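PDB 6R5T: periplasmic beta-glucosidase from Pseudomonas aeruginosa, which probably hydrolyses terminal, non-reducing beta-D-glucosyl residues with release of beta-D-glucose, as a periplasmic member of glycosyl hydrolase family 3. Local coordinates for residues V364-R369 with D533-T538; L523-E528 with M565-S570; V408-G413 with N547-V552. The protein carries 1 engineered substitution. All blocks are in the same frame, centred on the assembly; numbering follows the deposited sequence. Where two conformers were deposited one is given.

Interaction 1. Residues V364-R369 with D533-T538; sequences VLLKNR and DAILET
The carbonyl oxygen of Ile535 is gripped by two successive backbone N-H groups. Leu366 N binds Ile535 O at 2.9 Å. Lys367 N adds a weak bond to Ile535 O at 3.4 Å. Leu366 and Lys367 thus share one partner, a classic beta bulge in the antiparallel pairing of 364-368 with 534-537. On one side of the bulge Val364 and Glu537 form a hydrogen-bonded pair, with Glu537 N 2.7 Å from Val364 O. On the other side Ile535 N bonds Lys367 O. Arg369 N bonds Asp533 O at 2.9 Å. The bulge turns Leu366 toward its partner strand. Leu366 CB meets Ile535 CG2 at 4.0 Å, and Leu366 CD1 lies 3.9 Å from Glu537 CB. Lys367 CB packs on Ile535 CG1. CG of Lys367 stands opposite the backbone N (chi1 -177°), and the chain beyond it is fully extended, so NZ reaches the carbonyl oxygens of Gln529 and Ala532. Strand 364-368 is the outermost strand of a mixed six-stranded sheet, and 534-537 lies between it and strand 513-518. Helix 526-531 packs on the Ile535 face, and helix 545-553 touches Leu536 on the opposite face.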
ATOM      1  N   VAL A 364       5.797 -26.139  -7.540  1.00 11.27           N
ATOM      2  CA  VAL A 364       6.559 -25.819  -6.311  1.00 11.62           C
ATOM      3  C   VAL A 364       6.044 -26.689  -5.188  1.00 12.58           C
ATOM      4  O   VAL A 364       4.843 -26.595  -4.797  1.00 12.47           O
ATOM      5  CB  VAL A 364       6.506 -24.310  -5.934  1.00 12.24           C
ATOM      6  CG1 VAL A 364       7.352 -24.061  -4.707  1.00 11.37           C
ATOM      7  CG2 VAL A 364       6.959 -23.415  -7.062  1.00 12.09           C
ATOM      8  N   LEU A 365       6.919 -27.501  -4.626  1.00 12.28           N
ATOM      9  CA  LEU A 365       6.534 -28.284  -3.434  1.00 12.61           C
ATOM     10  C   LEU A 365       6.657 -27.386  -2.219  1.00 11.92           C
ATOM     11  O   LEU A 365       7.764 -26.919  -1.881  1.00 12.44           O
ATOM     12  CB  LEU A 365       7.449 -29.517  -3.346  1.00 13.53           C
ATOM     13  CG  LEU A 365       7.116 -30.458  -2.196  1.00 13.44           C
ATOM     14  CD1 LEU A 365       5.719 -31.045  -2.335  1.00 12.33           C
ATOM     15  CD2 LEU A 365       8.149 -31.576  -2.138  1.00 12.88           C
ATOM     16  N   LEU A 366       5.555 -27.108  -1.552  1.00 12.27           N
ATOM     17  CA  LEU A 366       5.546 -26.203  -0.395  1.00 12.79           C
ATOM     18  C   LEU A 366       5.616 -26.970   0.931  1.00 12.82           C
ATOM     19  O   LEU A 366       6.035 -26.363   1.918  1.00 13.70           O
ATOM     20  CB  LEU A 366       4.297 -25.337  -0.450  1.00 13.79           C
ATOM     21  CG  LEU A 366       4.267 -24.296  -1.584  1.00 13.00           C
ATOM     22  CD1 LEU A 366       2.983 -23.541  -1.575  1.00 14.79           C
ATOM     23  CD2 LEU A 366       5.427 -23.344  -1.442  1.00 15.05           C
ATOM     24  N   LYS A 367       5.148 -28.210   0.967  1.00 13.20           N
ATOM     25  CA  LYS A 367       5.115 -29.007   2.219  1.00 12.58           C
ATOM     26  C   LYS A 367       5.059 -30.476   1.835  1.00 13.21           C
ATOM     27  O   LYS A 367       4.410 -30.812   0.869  1.00 14.63           O
ATOM     28  CB  LYS A 367       3.915 -28.678   3.090  1.00 13.12           C
ATOM     29  CG  LYS A 367       3.875 -29.413   4.428  1.00 13.88           C
ATOM     30  CD  LYS A 367       2.692 -29.095   5.296  1.00 16.38           C
ATOM     31  CE  LYS A 367       2.802 -29.857   6.617  1.00 16.80           C
ATOM     32  NZ  LYS A 367       1.638 -29.642   7.500  1.00 18.88           N
ATOM     33  N   ASN A 368       5.754 -31.329   2.591  1.00 13.77           N
ATOM     34  CA  ASN A 368       5.725 -32.769   2.327  1.00 14.73           C
ATOM     35  C   ASN A 368       6.077 -33.480   3.636  1.00 16.46           C
ATOM     36  O   ASN A 368       7.245 -33.792   3.826  1.00 20.09           O
ATOM     37  CB  ASN A 368       6.696 -33.185   1.244  1.00 15.65           C
ATOM     38  CG  ASN A 368       6.495 -34.623   0.786  1.00 16.41           C
ATOM     39  OD1 ASN A 368       5.423 -35.197   0.966  1.00 17.60           O
ATOM     40  ND2 ASN A 368       7.523 -35.183   0.198  1.00 15.16           N
ATOM     41  N   ARG A 369       5.079 -33.764   4.450  1.00 18.50           N
ATOM     42  CA  ARG A 369       5.274 -34.360   5.805  1.00 21.44           C
ATOM     43  C   ARG A 369       5.617 -35.844   5.630  1.00 22.03           C
ATOM     44  O   ARG A 369       4.832 -36.588   4.987  1.00 20.98           O
ATOM     45  CB  ARG A 369       4.011 -34.146   6.649  1.00 24.87           C
ATOM     46  CG  ARG A 369       4.082 -34.665   8.089  1.00 30.60           C
ATOM     47  CD  ARG A 369       2.740 -34.703   8.822  1.00 38.14           C
ATOM     48  NE  ARG A 369       2.112 -36.011   8.639  1.00 49.12           N
ATOM     49  CZ  ARG A 369       0.909 -36.409   9.056  1.00 61.75           C
ATOM     50  NH1 ARG A 369       0.097 -35.596   9.719  1.00 67.73           N
ATOM     51  NH2 ARG A 369       0.520 -37.645   8.778  1.00 64.97           N
ATOM     52  N   ASP A 533      -1.046 -32.644   4.673  1.00 15.73           N
ATOM     53  CA  ASP A 533       0.160 -33.491   4.791  1.00 17.36           C
ATOM     54  C   ASP A 533       1.149 -33.142   3.684  1.00 16.94           C
ATOM     55  O   ASP A 533       2.322 -33.300   3.893  1.00 18.52           O
ATOM     56  CB  ASP A 533      -0.218 -34.960   4.773  1.00 19.82           C
ATOM     57  CG  ASP A 533      -1.095 -35.268   5.984  1.00 24.59           C
ATOM     58  OD1 ASP A 533      -0.645 -34.996   7.127  1.00 26.58           O
ATOM     59  OD2 ASP A 533      -2.272 -35.634   5.799  1.00 22.14           O
ATOM     60  N   ALA A 534       0.686 -32.701   2.506  1.00 15.06           N
ATOM     61  CA  ALA A 534       1.614 -32.225   1.474  1.00 13.36           C
ATOM     62  C   ALA A 534       0.905 -31.132   0.691  1.00 13.24           C
ATOM     63  O   ALA A 534      -0.348 -31.138   0.639  1.00 14.60           O
ATOM     64  CB  ALA A 534       2.095 -33.301   0.542  1.00 13.96           C
ATOM     65  N   ILE A 535       1.666 -30.205   0.137  1.00 12.69           N
ATOM     66  CA  ILE A 535       1.087 -29.065  -0.638  1.00 12.79           C
ATOM     67  C   ILE A 535       1.945 -28.845  -1.868  1.00 12.61           C
ATOM     68  O   ILE A 535       3.143 -28.661  -1.715  1.00 13.02           O
ATOM     69  CB  ILE A 535       1.066 -27.768   0.185  1.00 13.33           C
ATOM     70  CG1 ILE A 535       0.294 -27.889   1.485  1.00 13.38           C
ATOM     71  CG2 ILE A 535       0.513 -26.613  -0.651  1.00 13.64           C
ATOM     72  CD1 ILE A 535       0.413 -26.708   2.384  1.00 13.64           C
ATOM     73  N   LEU A 536       1.324 -28.908  -3.037  1.00 12.84           N
ATOM     74  CA  LEU A 536       2.009 -28.692  -4.322  1.00 12.68           C
ATOM     75  C   LEU A 536       1.343 -27.481  -4.979  1.00 12.82           C
ATOM     76  O   LEU A 536       0.160 -27.499  -5.263  1.00 13.61           O
ATOM     77  CB  LEU A 536       1.903 -29.919  -5.218  1.00 13.10           C
ATOM     78  CG  LEU A 536       2.634 -29.849  -6.547  1.00 13.50           C
ATOM     79  CD1 LEU A 536       4.162 -29.759  -6.301  1.00 13.84           C
ATOM     80  CD2 LEU A 536       2.245 -31.022  -7.459  1.00 14.77           C
ATOM     81  N   GLU A 537       2.127 -26.435  -5.182  1.00 11.73           N
ATOM     82  CA  GLU A 537       1.691 -25.223  -5.905  1.00 12.67           C
ATOM     83  C   GLU A 537       1.796 -25.487  -7.408  1.00 13.64           C
ATOM     84  O   GLU A 537       2.932 -25.739  -7.873  1.00 12.43           O
ATOM     85  CB  GLU A 537       2.559 -24.061  -5.443  1.00 12.64           C
ATOM     86  CG  GLU A 537       2.391 -22.809  -6.291  1.00 13.26           C
ATOM     87  CD  GLU A 537       1.022 -22.226  -6.134  1.00 14.02           C
ATOM     88  OE1 GLU A 537       0.857 -21.364  -5.237  1.00 15.53           O
ATOM     89  OE2 GLU A 537       0.089 -22.640  -6.878  1.00 13.09           O
ATOM     90  N   THR A 538       0.686 -25.431  -8.146  1.00 11.47           N
ATOM     91  CA  THR A 538       0.708 -25.727  -9.586  1.00 12.19           C
ATOM     92  C   THR A 538       0.288 -24.510 -10.406  1.00 12.56           C
ATOM     93  O   THR A 538       0.200 -24.617 -11.657  1.00 14.06           O
ATOM     94  CB  THR A 538      -0.186 -26.927  -9.940  1.00 12.34           C
ATOM     95  OG1 THR A 538      -1.571 -26.569  -9.968  1.00 12.73           O
ATOM     96  CG2 THR A 538       0.056 -28.059  -8.970  1.00 13.63           C
TER

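Interaction 2. Residues L523-E528 with M565-S570; sequences LSLGWE and MSFPRS
Leu523 meets Phe567 just ahead of an alpha-helix N-terminus, in the alpha/beta C-terminal domain of this family 3 enzyme. Leu525 is the N-cap residue of helix 526-531. The partner, 565-570, is an irregular segment running past it. Phe567, Leu523 and Ser524 bury the most surface here. Leu523 uses its backbone, since its CB points away from 565-570. Its N lies over one face of the Phe567 ring, 3.7 Å from CD2. Leu523 O is closer still, 3.4 Å from Phe567 CD2. With CG opposite the carbonyl carbon (chi1 -84°), the Phe567 ring is turned toward 523-525. Leu525 CD1 comes to the edge of the same ring, 4.1 Å from Phe567 CD2. Ser524 packs through carbon: its CB sits 3.3 Å from Arg569 O, and its CA is near Pro568 O. Ser570 OG is held by Glu602, and Ser570 packs on Thr491 of the second subunit. Two waters supply the polar links. One joins Arg569 O to Gly526 N, weakly at the latter. The other donates to Leu523 O at 2.7 Å and Pro568 O at 2.9 Å, and accepts from Leu525 N at 3.0 Å.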
ATOM      1  N   LEU A 523      -1.175 -16.972  -2.281  1.00 13.57           N
ATOM      2  CA  LEU A 523      -2.324 -17.223  -1.392  1.00 13.26           C
ATOM      3  C   LEU A 523      -1.845 -17.274   0.038  1.00 12.12           C
ATOM      4  O   LEU A 523      -0.659 -17.582   0.285  1.00 14.08           O
ATOM      5  CB  LEU A 523      -3.004 -18.567  -1.686  1.00 14.83           C
ATOM      6  CG  LEU A 523      -3.556 -18.753  -3.099  1.00 15.99           C
ATOM      7  CD1 LEU A 523      -4.123 -20.163  -3.275  1.00 16.37           C
ATOM      8  CD2 LEU A 523      -4.585 -17.702  -3.386  1.00 16.49           C
ATOM      9  N   SER A 524      -2.749 -16.908   0.938  1.00 12.82           N
ATOM     10  CA  SER A 524      -2.547 -17.035   2.397  0.50 13.83           C
ATOM     11  C   SER A 524      -2.903 -18.478   2.807  1.00 13.01           C
ATOM     12  O   SER A 524      -4.093 -18.866   2.641  1.00 14.99           O
ATOM     13  CB  SER A 524      -3.355 -16.013   3.128  0.50 17.13           C
ATOM     14  OG  SER A 524      -4.714 -16.166   2.896  0.50 21.30           O
ATOM     15  N   LEU A 525      -1.905 -19.222   3.297  1.00 13.04           N
ATOM     16  CA  LEU A 525      -2.040 -20.695   3.442  1.00 13.27           C
ATOM     17  C   LEU A 525      -1.678 -21.157   4.853  1.00 13.23           C
ATOM     18  O   LEU A 525      -1.221 -22.295   5.001  1.00 13.39           O
ATOM     19  CB  LEU A 525      -1.143 -21.336   2.398  1.00 13.23           C
ATOM     20  CG  LEU A 525      -1.605 -21.134   0.955  1.00 14.73           C
ATOM     21  CD1 LEU A 525      -0.538 -21.520  -0.039  1.00 15.45           C
ATOM     22  CD2 LEU A 525      -2.889 -21.939   0.671  1.00 15.60           C
ATOM     23  N   GLY A 526      -1.920 -20.325   5.860  1.00 13.15           N
ATOM     24  CA  GLY A 526      -1.470 -20.704   7.217  1.00 13.83           C
ATOM     25  C   GLY A 526      -2.156 -21.981   7.688  1.00 14.51           C
ATOM     26  O   GLY A 526      -1.453 -22.824   8.250  1.00 15.97           O
ATOM     27  N   TRP A 527      -3.473 -22.121   7.508  1.00 14.47           N
ATOM     28  CA  TRP A 527      -4.181 -23.345   7.992  1.00 15.16           C
ATOM     29  C   TRP A 527      -3.638 -24.537   7.221  1.00 14.84           C
ATOM     30  O   TRP A 527      -3.390 -25.616   7.793  1.00 13.76           O
ATOM     31  CB  TRP A 527      -5.697 -23.236   7.830  1.00 16.59           C
ATOM     32  CG  TRP A 527      -6.425 -24.460   8.290  1.00 17.83           C
ATOM     33  CD1 TRP A 527      -6.998 -24.651   9.521  1.00 20.90           C
ATOM     34  CD2 TRP A 527      -6.682 -25.655   7.547  1.00 19.35           C
ATOM     35  NE1 TRP A 527      -7.577 -25.891   9.587  1.00 19.57           N
ATOM     36  CE2 TRP A 527      -7.351 -26.548   8.417  1.00 18.44           C
ATOM     37  CE3 TRP A 527      -6.357 -26.075   6.267  1.00 17.53           C
ATOM     38  CZ2 TRP A 527      -7.745 -27.812   7.992  1.00 19.00           C
ATOM     39  CZ3 TRP A 527      -6.717 -27.335   5.861  1.00 20.84           C
ATOM     40  CH2 TRP A 527      -7.415 -28.182   6.722  1.00 20.43           C
ATOM     41  N   GLU A 528      -3.468 -24.354   5.921  1.00 12.80           N
ATOM     42  CA  GLU A 528      -3.004 -25.452   5.036  1.00 13.85           C
ATOM     43  C   GLU A 528      -1.597 -25.909   5.439  1.00 14.42           C
ATOM     44  O   GLU A 528      -1.319 -27.120   5.512  1.00 14.33           O
ATOM     45  CB  GLU A 528      -3.077 -24.994   3.576  1.00 14.39           C
ATOM     46  CG  GLU A 528      -4.490 -24.722   3.099  1.00 14.27           C
ATOM     47  CD  GLU A 528      -5.127 -23.395   3.530  1.00 15.38           C
ATOM     48  OE1 GLU A 528      -4.464 -22.525   4.180  1.00 14.31           O
ATOM     49  OE2 GLU A 528      -6.346 -23.205   3.279  1.00 16.82           O
ATOM     50  N   MET A 565       7.687 -14.875  -5.896  1.00 11.83           N
ATOM     51  CA  MET A 565       6.931 -13.825  -5.167  1.00 11.81           C
ATOM     52  C   MET A 565       6.677 -14.384  -3.777  1.00 13.78           C
ATOM     53  O   MET A 565       6.356 -15.586  -3.626  1.00 13.44           O
ATOM     54  CB  MET A 565       5.646 -13.530  -5.922  1.00 13.57           C
ATOM     55  CG  MET A 565       4.930 -12.284  -5.461  1.00 14.72           C
ATOM     56  SD  MET A 565       3.672 -11.828  -6.691  1.00 14.82           S
ATOM     57  CE  MET A 565       2.930 -10.459  -5.812  1.00 16.77           C
ATOM     58  N   SER A 566       6.854 -13.546  -2.787  1.00 11.68           N
ATOM     59  CA  SER A 566       6.686 -13.879  -1.347  1.00 13.46           C
ATOM     60  C   SER A 566       5.208 -14.189  -1.093  1.00 13.06           C
ATOM     61  O   SER A 566       4.345 -13.505  -1.659  1.00 14.06           O
ATOM     62  CB  SER A 566       7.145 -12.690  -0.561  1.00 14.70           C
ATOM     63  OG  SER A 566       8.545 -12.523  -0.706  1.00 17.36           O
ATOM     64  N   PHE A 567       4.893 -15.196  -0.270  1.00 12.38           N
ATOM     65  CA  PHE A 567       3.495 -15.535   0.061  1.00 12.75           C
ATOM     66  C   PHE A 567       3.179 -14.936   1.420  1.00 12.20           C
ATOM     67  O   PHE A 567       3.765 -15.368   2.423  1.00 13.13           O
ATOM     68  CB  PHE A 567       3.267 -17.040   0.062  1.00 12.43           C
ATOM     69  CG  PHE A 567       2.982 -17.630  -1.295  1.00 11.67           C
ATOM     70  CD1 PHE A 567       3.633 -17.220  -2.438  1.00 12.82           C
ATOM     71  CD2 PHE A 567       2.059 -18.656  -1.424  1.00 12.56           C
ATOM     72  CE1 PHE A 567       3.355 -17.767  -3.686  1.00 13.86           C
ATOM     73  CE2 PHE A 567       1.834 -19.240  -2.663  1.00 14.10           C
ATOM     74  CZ  PHE A 567       2.442 -18.789  -3.803  1.00 14.98           C
ATOM     75  N   PRO A 568       2.298 -13.923   1.483  1.00 13.91           N
ATOM     76  CA  PRO A 568       2.011 -13.262   2.738  1.00 13.98           C
ATOM     77  C   PRO A 568       1.258 -14.235   3.630  1.00 14.41           C
ATOM     78  O   PRO A 568       0.499 -15.037   3.116  1.00 14.32           O
ATOM     79  CB  PRO A 568       1.073 -12.098   2.396  1.00 15.70           C
ATOM     80  CG  PRO A 568       1.185 -11.941   0.906  1.00 17.01           C
ATOM     81  CD  PRO A 568       1.550 -13.305   0.358  1.00 15.14           C
ATOM     82  N   ARG A 569       1.358 -14.032   4.945  1.00 13.42           N
ATOM     83  CA  ARG A 569       0.516 -14.815   5.897  1.00 13.88           C
ATOM     84  C   ARG A 569      -0.942 -14.393   5.752  1.00 12.90           C
ATOM     85  O   ARG A 569      -1.832 -15.238   5.978  1.00 14.42           O
ATOM     86  CB  ARG A 569       1.005 -14.665   7.332  1.00 14.66           C
ATOM     87  CG  ARG A 569       2.365 -15.291   7.527  1.00 17.23           C
ATOM     88  CD  ARG A 569       2.873 -14.977   8.912  1.00 18.34           C
ATOM     89  NE  ARG A 569       4.242 -15.416   9.062  1.00 20.37           N
ATOM     90  CZ  ARG A 569       4.631 -16.648   9.353  1.00 22.30           C
ATOM     91  NH1 ARG A 569       3.752 -17.591   9.585  1.00 23.10           N
ATOM     92  NH2 ARG A 569       5.921 -16.900   9.445  1.00 27.92           N
ATOM     93  N   SER A 570      -1.220 -13.138   5.415  1.00 12.97           N
ATOM     94  CA  SER A 570      -2.590 -12.677   5.184  1.00 12.30           C
ATOM     95  C   SER A 570      -2.547 -11.404   4.354  1.00 11.80           C
ATOM     96  O   SER A 570      -1.503 -10.760   4.269  1.00 12.63           O
ATOM     97  CB  SER A 570      -3.334 -12.433   6.480  1.00 14.84           C
ATOM     98  OG  SER A 570      -2.789 -11.297   7.134  1.00 15.79           O
TER
HETATM   99  O   HOH W   1       0.705 -17.910   2.611  1.00 15.70           O
HETATM  100  O   HOH W   2      -1.699 -17.720   6.660  1.00 40.55           O

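Interaction 3. Residues V408-G413 with N547-V552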
ATOM      1  N   VAL A 408      -5.485 -31.136 -20.324  1.00 13.66           N
ATOM      2  CA  VAL A 408      -5.454 -32.304 -19.417  1.00 14.79           C
ATOM      3  C   VAL A 408      -5.749 -31.827 -17.993  1.00 14.50           C
ATOM      4  O   VAL A 408      -4.893 -31.108 -17.421  1.00 15.74           O
ATOM      5  CB  VAL A 408      -4.122 -33.040 -19.510  1.00 14.99           C
ATOM      6  CG1 VAL A 408      -4.133 -34.271 -18.611  1.00 15.77           C
ATOM      7  CG2 VAL A 408      -3.743 -33.389 -20.936  1.00 14.87           C
ATOM      8  N   THR A 409      -6.876 -32.214 -17.442  1.00 15.41           N
ATOM      9  CA  THR A 409      -7.203 -31.913 -16.030  1.00 15.29           C
ATOM     10  C   THR A 409      -6.312 -32.686 -15.050  1.00 16.26           C
ATOM     11  O   THR A 409      -5.633 -33.648 -15.415  1.00 15.60           O
ATOM     12  CB  THR A 409      -8.670 -32.191 -15.715  1.00 17.60           C
ATOM     13  OG1 THR A 409      -8.823 -33.615 -15.756  1.00 17.51           O
ATOM     14  CG2 THR A 409      -9.627 -31.507 -16.672  1.00 16.40           C
ATOM     15  N   VAL A 410      -6.301 -32.236 -13.807  1.00 14.64           N
ATOM     16  CA  VAL A 410      -5.565 -32.988 -12.758  1.00 15.31           C
ATOM     17  C   VAL A 410      -6.154 -34.394 -12.679  1.00 16.18           C
ATOM     18  O   VAL A 410      -5.373 -35.348 -12.704  1.00 15.74           O
ATOM     19  CB  VAL A 410      -5.604 -32.284 -11.406  1.00 16.74           C
ATOM     20  CG1 VAL A 410      -5.015 -33.180 -10.331  1.00 18.23           C
ATOM     21  CG2 VAL A 410      -4.890 -30.960 -11.512  1.00 17.61           C
ATOM     22  N   TYR A 411      -7.478 -34.518 -12.653  1.00 16.23           N
ATOM     23  CA  TYR A 411      -8.103 -35.863 -12.638  1.00 18.72           C
ATOM     24  C   TYR A 411      -7.583 -36.714 -13.797  1.00 17.71           C
ATOM     25  O   TYR A 411      -7.165 -37.863 -13.632  1.00 17.52           O
ATOM     26  CB  TYR A 411      -9.620 -35.752 -12.645  1.00 18.65           C
ATOM     27  CG  TYR A 411     -10.244 -37.117 -12.612  1.00 21.74           C
ATOM     28  CD1 TYR A 411     -10.454 -37.821 -13.785  1.00 24.50           C
ATOM     29  CD2 TYR A 411     -10.552 -37.708 -11.407  1.00 20.75           C
ATOM     30  CE1 TYR A 411     -11.019 -39.084 -13.759  1.00 26.83           C
ATOM     31  CE2 TYR A 411     -11.117 -38.974 -11.361  1.00 24.65           C
ATOM     32  CZ  TYR A 411     -11.294 -39.667 -12.539  1.00 27.48           C
ATOM     33  OH  TYR A 411     -11.836 -40.916 -12.510  1.00 31.64           O
ATOM     34  N   GLN A 412      -7.604 -36.197 -15.029  1.00 17.35           N
ATOM     35  CA  GLN A 412      -7.222 -36.972 -16.210  1.00 18.11           C
ATOM     36  C   GLN A 412      -5.752 -37.316 -16.160  1.00 17.74           C
ATOM     37  O   GLN A 412      -5.374 -38.406 -16.592  1.00 19.08           O
ATOM     38  CB  GLN A 412      -7.603 -36.213 -17.492  1.00 19.57           C
ATOM     39  CG  GLN A 412      -7.389 -37.029 -18.740  1.00 21.34           C
ATOM     40  CD  GLN A 412      -8.360 -38.187 -18.776  1.00 25.72           C
ATOM     41  OE1 GLN A 412      -9.557 -37.993 -18.626  1.00 33.26           O
ATOM     42  NE2 GLN A 412      -7.826 -39.400 -18.812  1.00 28.03           N
ATOM     43  N   GLY A 413      -4.904 -36.417 -15.644  1.00 15.73           N
ATOM     44  CA  GLY A 413      -3.471 -36.710 -15.507  1.00 15.94           C
ATOM     45  C   GLY A 413      -3.257 -37.889 -14.564  1.00 15.32           C
ATOM     46  O   GLY A 413      -2.414 -38.770 -14.867  1.00 16.54           O
ATOM     47  N   ASN A 547      -1.010 -33.648 -16.679  1.00 15.10           N
ATOM     48  CA  ASN A 547       0.037 -34.688 -16.875  1.00 16.17           C
ATOM     49  C   ASN A 547       1.325 -34.298 -16.153  1.00 15.94           C
ATOM     50  O   ASN A 547       1.936 -35.145 -15.467  1.00 16.77           O
ATOM     51  CB  ASN A 547       0.320 -34.930 -18.349  1.00 16.82           C
ATOM     52  CG  ASN A 547      -0.697 -35.820 -19.029  1.00 18.66           C
ATOM     53  OD1 ASN A 547      -1.243 -36.736 -18.406  1.00 17.64           O
ATOM     54  ND2 ASN A 547      -0.921 -35.552 -20.333  1.00 18.51           N
ATOM     55  N   ALA A 548       1.703 -33.021 -16.174  1.00 15.13           N
ATOM     56  CA  ALA A 548       2.914 -32.567 -15.471  1.00 15.81           C
ATOM     57  C   ALA A 548       2.708 -32.723 -13.951  1.00 13.90           C
ATOM     58  O   ALA A 548       3.641 -33.104 -13.222  1.00 13.79           O
ATOM     59  CB  ALA A 548       3.257 -31.167 -15.884  1.00 16.10           C
ATOM     60  N   ILE A 549       1.504 -32.411 -13.471  1.00 13.65           N
ATOM     61  CA  ILE A 549       1.179 -32.536 -12.031  1.00 13.91           C
ATOM     62  C   ILE A 549       1.248 -34.011 -11.612  1.00 14.50           C
ATOM     63  O   ILE A 549       1.910 -34.331 -10.622  1.00 13.74           O
ATOM     64  CB  ILE A 549      -0.161 -31.859 -11.723  1.00 13.51           C
ATOM     65  CG1 ILE A 549      -0.068 -30.347 -11.941  1.00 13.50           C
ATOM     66  CG2 ILE A 549      -0.609 -32.205 -10.324  1.00 13.95           C
ATOM     67  CD1 ILE A 549      -1.373 -29.678 -11.966  1.00 13.36           C
ATOM     68  N   ALA A 550       0.640 -34.922 -12.377  1.00 14.78           N
ATOM     69  CA  ALA A 550       0.768 -36.351 -12.076  1.00 16.10           C
ATOM     70  C   ALA A 550       2.229 -36.798 -12.126  1.00 14.83           C
ATOM     71  O   ALA A 550       2.602 -37.599 -11.276  1.00 17.12           O
ATOM     72  CB  ALA A 550      -0.109 -37.154 -12.995  1.00 15.39           C
ATOM     73  N   ASP A 551       3.045 -36.307 -13.054  1.00 14.57           N
ATOM     74  CA  ASP A 551       4.470 -36.645 -13.133  1.00 16.70           C
ATOM     75  C   ASP A 551       5.139 -36.325 -11.800  1.00 16.99           C
ATOM     76  O   ASP A 551       5.949 -37.129 -11.341  1.00 17.50           O
ATOM     77  CB  ASP A 551       5.140 -35.890 -14.273  1.00 17.21           C
ATOM     78  CG  ASP A 551       4.762 -36.375 -15.667  1.00 19.53           C
ATOM     79  OD1 ASP A 551       4.213 -37.530 -15.782  1.00 19.80           O
ATOM     80  OD2 ASP A 551       4.962 -35.574 -16.605  1.00 19.07           O
ATOM     81  N   VAL A 552       4.820 -35.186 -11.180  1.00 15.18           N
ATOM     82  CA  VAL A 552       5.439 -34.818  -9.897  1.00 15.52           C
ATOM     83  C   VAL A 552       4.842 -35.658  -8.795  1.00 15.34           C
ATOM     84  O   VAL A 552       5.622 -36.171  -7.984  1.00 15.62           O
ATOM     85  CB  VAL A 552       5.279 -33.317  -9.625  1.00 15.98           C
ATOM     86  CG1 VAL A 552       5.431 -33.007  -8.141  1.00 17.03           C
ATOM     87  CG2 VAL A 552       6.279 -32.609 -10.505  1.00 19.23           C
TER
HETATM   88  O   HOH W   3      -0.224 -38.478 -16.540  1.00 18.91           O
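Val410 and Ile549 make the apolar part of this helix-to-helix contact. Their side chains cross at about a right angle, with Val410 CG2 3.8 Å from Ile549 CD1. Val408, in the turn before helix 410-418, sets both methyls against the amide of Asn547. Val408 CG2 is 3.6 Å from Asn547 ND2, and Val408 CG1 is 3.8 Å from Asn547 CG. The CA atoms come nearest at Gly413 and Asn547, 4.3 Å apart. Gly413 O also rests 3.4 Å from Ala550 CB. The polar link is indirect. One water donates to Gly413 O at 2.8 Å and to Asn547 OD1 at 2.7 Å. Asn547 OD1 accepts from Asn416 ND2 as well, and Asn547 ND2 goes to Glu544, which fixes the turn of the amide. Capping is local to the first segment: Thr409 is the N-cap residue, and its OG1 accepts from Gln412 N at 2.9 Å. This bond closes the first turn of the helix. Helix 545-553 touches helix 352-362 too, where Ala548 meets Ala359 and Asp551 forms salt bridges with Arg356 and Arg360. Both helices of the contact pack on strand 513-518, Val410 on Met518 and Ile549 on Val516.

Overall arrangement
All three interactions lie within the family 3 C-terminal range. Interaction 1 joins the other two. Its centre is 13 Å from that of interaction 2 and 15 Å from that of interaction 3. Glu537 OE1 lies 3.3 Å from Phe567 CZ, and Ile535 CD1 packs on the backbone of Glu528. On the side of interaction 3, Thr538 CB lies 3.6 Å from Ile549 CD1, while Leu536 meets Val552 and Ile549. Interactions 2 and 3 do not touch: their nearest atoms are about 13 Å apart. The glycan pocket includes Trp398 and Glu486 from this same range, but all three contacts lie away from it and from the magnesium site.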